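Local coordinates for rhodanese-like domain-containing protein (Rhodopseudomonas palustris, PDB 2HHG), which is of unknown function but has a rhodanese-like domain and may act as a thiosulfate-cyanide sulfurtransferase, at residues 6-10 and 11-15; 28-31 and 32-36. One frame throughout, in Å; residues are numbered along the deposited sequence. Where two conformers were deposited one is given.

Interactions 1 and 2 show the start of one helix and the end of another. Interaction 1 lies at the start of helix 10-18, on the surface; interaction 2 lies toward the end of helix 26-34 and is partly buried, with A29 and I30 turned toward the rest of the fold. They share no element: their centres are about 31 Å apart, on opposite sides of the centre of the chain. The chemistry differs accordingly. At residues 6-15 a water takes up amide hydrogens of the opening turn, and an arginine lies across a selenomethionine; at residues 28-36 the last carbonyls are met by backbone amides and a serine hydroxyl, while a lysine chain runs beside an isoleucine.

Interaction 1: 6-10 and 11-15; sequences ITRGI and KAMLD
L14 folds back over the carbonyl of I10, and the packing is close here: its CG lies 3.2 Å from I10 O, while the backbone N of L14 donates to that same oxygen at 2.8 Å. The fold-back of CG follows from chi1 of -72°, which sets it anti to the carbonyl carbon of L14. Farther out, L14 CD1 meets I10 CB at 4.2 Å. Beyond this turn L14 packs on L97, A100 and L101 of helix 97-109, so an alanine here would probably open a gap against that helix and remove the apolar contact with I10 CB. G9 is the N-cap of helix 10-18, its carbonyl accepting from M13 N at 3.2 Å in a nearly straight bond of 167°. A water accepts from A12 N at 3.1 Å and also from G9 N, bridging the cap residue and the first turn. The solvent side is looser. R8, its chain extended as far as NE with CG anti to its own N (chi1 174°), reaches past the cap until one guanidinium face lies over the selenomethionine M13, R8 NH2 being 3.8 Å from M13 CG. M13 CE, at the end of an extended chain, lies 3.6 Å from R8 O, and A12 CB lies obliquely to the same guanidinium. The charge of R8 is matched further along, in a salt bridge from NH1 to E16.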
loop_
_atom_site.group_PDB
_atom_site.type_symbol
_atom_site.label_atom_id
_atom_site.label_comp_id
_atom_site.label_asym_id
_atom_site.label_seq_id
_atom_site.Cartn_x
_atom_site.Cartn_y
_atom_site.Cartn_z
ATOM N N ILE A 6 -11.381 14.745 -18.620
ATOM C CA ILE A 6 -10.256 14.251 -17.877
ATOM C C ILE A 6 -9.142 13.986 -18.877
ATOM O O ILE A 6 -9.308 13.232 -19.846
ATOM C CB ILE A 6 -10.632 13.009 -17.030
ATOM C CG1 ILE A 6 -11.736 13.370 -16.014
ATOM C CG2 ILE A 6 -9.400 12.403 -16.362
ATOM C CD1 ILE A 6 -11.450 14.596 -15.136
ATOM N N THR A 7 -8.019 14.651 -18.648
ATOM C CA THR A 7 -6.870 14.569 -19.535
ATOM C C THR A 7 -5.696 13.798 -18.928
ATOM O O THR A 7 -4.759 13.438 -19.639
ATOM C CB THR A 7 -6.443 15.970 -19.972
ATOM O OG1 THR A 7 -6.433 16.836 -18.830
ATOM C CG2 THR A 7 -7.437 16.511 -21.001
ATOM N N ARG A 8 -5.758 13.541 -17.622
ATOM C CA ARG A 8 -4.787 12.692 -16.932
ATOM C C ARG A 8 -5.571 11.771 -16.016
ATOM O O ARG A 8 -6.158 12.208 -15.022
ATOM C CB ARG A 8 -3.787 13.531 -16.137
ATOM C CG ARG A 8 -2.834 12.724 -15.262
ATOM C CD ARG A 8 -1.831 13.639 -14.578
ATOM N NE ARG A 8 -1.076 12.952 -13.531
ATOM C CZ ARG A 8 -0.014 12.180 -13.747
ATOM N NH1 ARG A 8 0.432 11.973 -14.981
ATOM N NH2 ARG A 8 0.603 11.607 -12.720
ATOM N N GLY A 9 -5.607 10.496 -16.378
ATOM C CA GLY A 9 -6.405 9.527 -15.652
ATOM C C GLY A 9 -5.564 8.506 -14.920
ATOM O O GLY A 9 -4.330 8.614 -14.851
ATOM N N ILE A 10 -6.233 7.498 -14.374
ATOM C CA ILE A 10 -5.532 6.483 -13.596
ATOM C C ILE A 10 -4.550 5.669 -14.434
ATOM O O ILE A 10 -3.530 5.221 -13.911
ATOM C CB ILE A 10 -6.484 5.559 -12.790
ATOM C CG1 ILE A 10 -7.342 4.696 -13.722
ATOM C CG2 ILE A 10 -7.328 6.376 -11.800
ATOM C CD1 ILE A 10 -8.056 3.542 -13.019
ATOM N N LYS A 11 -4.827 5.503 -15.726
ATOM C CA LYS A 11 -3.902 4.764 -16.582
ATOM C C LYS A 11 -2.509 5.404 -16.569
ATOM O O LYS A 11 -1.511 4.715 -16.346
ATOM C CB LYS A 11 -4.450 4.651 -18.003
ATOM C CG LYS A 11 -3.598 3.786 -18.916
ATOM C CD LYS A 11 -4.229 3.642 -20.292
ATOM C CE LYS A 11 -3.521 2.583 -21.116
ATOM N NZ LYS A 11 -2.075 2.886 -21.257
ATOM N N ALA A 12 -2.451 6.718 -16.780
ATOM C CA ALA A 12 -1.185 7.450 -16.748
ATOM C C ALA A 12 -0.529 7.380 -15.374
ATOM O O ALA A 12 0.673 7.144 -15.265
ATOM C CB ALA A 12 -1.391 8.900 -17.157
HETATM N N MSE A 13 -1.323 7.581 -14.330
HETATM C CA MSE A 13 -0.800 7.565 -12.964
HETATM C C MSE A 13 -0.240 6.208 -12.573
HETATM O O MSE A 13 0.811 6.129 -11.934
HETATM C CB MSE A 13 -1.870 7.969 -11.961
HETATM C CG MSE A 13 -2.391 9.372 -12.148
HETATM SE SE MSE A 13 -3.885 9.613 -10.966
HETATM C CE MSE A 13 -4.692 11.111 -11.877
ATOM N N LEU A 14 -0.952 5.150 -12.952
ATOM C CA LEU A 14 -0.550 3.789 -12.625
ATOM C C LEU A 14 0.696 3.359 -13.390
ATOM O O LEU A 14 1.563 2.681 -12.830
ATOM C CB LEU A 14 -1.707 2.816 -12.850
ATOM C CG LEU A 14 -2.835 2.910 -11.817
ATOM C CD1 LEU A 14 -4.077 2.194 -12.312
ATOM C CD2 LEU A 14 -2.399 2.365 -10.455
ATOM N N ASP A 15 0.794 3.764 -14.657
ATOM C CA ASP A 15 1.978 3.481 -15.461
ATOM C C ASP A 15 3.212 4.092 -14.808
ATOM O O ASP A 15 4.236 3.416 -14.636
ATOM C CB ASP A 15 1.821 4.023 -16.885
ATOM C CG ASP A 15 3.101 3.904 -17.696
ATOM O OD1 ASP A 15 3.621 2.777 -17.827
ATOM O OD2 ASP A 15 3.593 4.939 -18.190
HETATM O O HOH W 1 -4.610 8.382 -18.178
#

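Interaction 2: 28-31 and 32-36; sequences DAIA and LHKSG
K34 runs alongside I30, one turn earlier, with both side chains pointing the same way. K34 CB sits 3.6 Å from I30 O. With chi1 at -68°, CG stands anti to the lysine's own carbonyl carbon, and K34 CG comes still nearer to I30 O, at 3.4 Å. CD marks the change from polar to apolar surroundings, 3.9 Å from I30 O and slightly farther from the methyl CG2 of I30. CE then meets CG2 directly at 3.6 Å, and even NZ, the charged tip, remains 3.8 Å from this methyl. The backbone fixes the root of the chain, K34 N donating to I30 O at 2.9 Å. A Schellman motif follows, in which G36, with a phi of 108°, turns its N back to H33 O at 3.1 Å; a CB at these angles would press on the carbonyl of S35. S35 helps close the turn: its OG donates to L32 O at 2.7 Å, and its N reaches A31 O in a bent bond of 137°. Away from this exposed edge the helix packs on the rest of the fold. I30 and A29 lie against W124 of helix 120-126, L32 against V40 and H33 against I42, both of strand 40-44, while H33 NE2 is hydrogen-bonded to P58 O.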
loop_
_atom_site.group_PDB
_atom_site.type_symbol
_atom_site.label_atom_id
_atom_site.label_comp_id
_atom_site.label_asym_id
_atom_site.label_seq_id
_atom_site.Cartn_x
_atom_site.Cartn_y
_atom_site.Cartn_z
ATOM N N ASP A 28 5.234 -14.048 -3.144
ATOM C CA ASP A 28 6.392 -13.536 -2.421
ATOM C C ASP A 28 5.989 -12.769 -1.158
ATOM O O ASP A 28 6.640 -12.882 -0.123
ATOM C CB ASP A 28 7.253 -12.645 -3.317
ATOM C CG ASP A 28 8.015 -13.427 -4.366
ATOM O OD1 ASP A 28 8.045 -14.675 -4.298
ATOM O OD2 ASP A 28 8.589 -12.781 -5.267
ATOM N N ALA A 29 4.912 -11.992 -1.253
ATOM C CA ALA A 29 4.404 -11.257 -0.097
ATOM C C ALA A 29 3.912 -12.202 1.007
ATOM O O ALA A 29 4.167 -11.977 2.191
ATOM C CB ALA A 29 3.306 -10.300 -0.523
ATOM N N ILE A 30 3.216 -13.262 0.607
ATOM C CA ILE A 30 2.756 -14.270 1.554
ATOM C C ILE A 30 3.954 -14.952 2.233
ATOM O O ILE A 30 3.973 -15.113 3.461
ATOM C CB ILE A 30 1.797 -15.281 0.879
ATOM C CG1 ILE A 30 0.477 -14.577 0.536
ATOM C CG2 ILE A 30 1.558 -16.500 1.778
ATOM C CD1 ILE A 30 -0.465 -15.387 -0.331
ATOM N N ALA A 31 4.962 -15.320 1.443
ATOM C CA ALA A 31 6.161 -15.950 1.998
ATOM C C ALA A 31 6.881 -15.011 2.960
ATOM O O ALA A 31 7.342 -15.434 4.016
ATOM C CB ALA A 31 7.105 -16.412 0.897
ATOM N N LEU A 32 6.956 -13.729 2.597
ATOM C CA LEU A 32 7.554 -12.710 3.456
ATOM C C LEU A 32 6.831 -12.636 4.803
ATOM O O LEU A 32 7.455 -12.579 5.861
ATOM C CB LEU A 32 7.528 -11.343 2.760
ATOM C CG LEU A 32 8.132 -10.154 3.514
ATOM C CD1 LEU A 32 9.616 -10.380 3.780
ATOM C CD2 LEU A 32 7.918 -8.863 2.735
ATOM N N HIS A 33 5.505 -12.616 4.754
ATOM C CA HIS A 33 4.697 -12.569 5.962
ATOM C C HIS A 33 4.937 -13.795 6.847
ATOM O O HIS A 33 5.110 -13.666 8.055
ATOM C CB HIS A 33 3.226 -12.455 5.588
ATOM C CG HIS A 33 2.321 -12.248 6.756
ATOM N ND1 HIS A 33 1.801 -13.295 7.486
ATOM C CD2 HIS A 33 1.834 -11.116 7.313
ATOM C CE1 HIS A 33 1.034 -12.814 8.448
ATOM N NE2 HIS A 33 1.032 -11.495 8.362
ATOM N N LYS A 34 4.950 -14.977 6.241
ATOM C CA LYS A 34 5.174 -16.215 6.985
ATOM C C LYS A 34 6.557 -16.292 7.632
ATOM O O LYS A 34 6.730 -16.954 8.659
ATOM C CB LYS A 34 4.924 -17.435 6.102
ATOM C CG LYS A 34 3.464 -17.599 5.728
ATOM C CD LYS A 34 3.286 -18.724 4.735
ATOM C CE LYS A 34 1.828 -18.928 4.384
ATOM N NZ LYS A 34 1.669 -19.973 3.338
ATOM N N SER A 35 7.532 -15.601 7.045
ATOM C CA SER A 35 8.894 -15.592 7.575
ATOM C C SER A 35 9.001 -14.750 8.850
ATOM O O SER A 35 10.023 -14.799 9.544
ATOM C CB SER A 35 9.888 -15.093 6.515
ATOM O OG SER A 35 9.814 -13.688 6.359
ATOM N N GLY A 36 7.954 -13.979 9.140
ATOM C CA GLY A 36 7.925 -13.080 10.293
ATOM C C GLY A 36 8.017 -11.617 9.890
ATOM O O GLY A 36 7.924 -10.727 10.741
#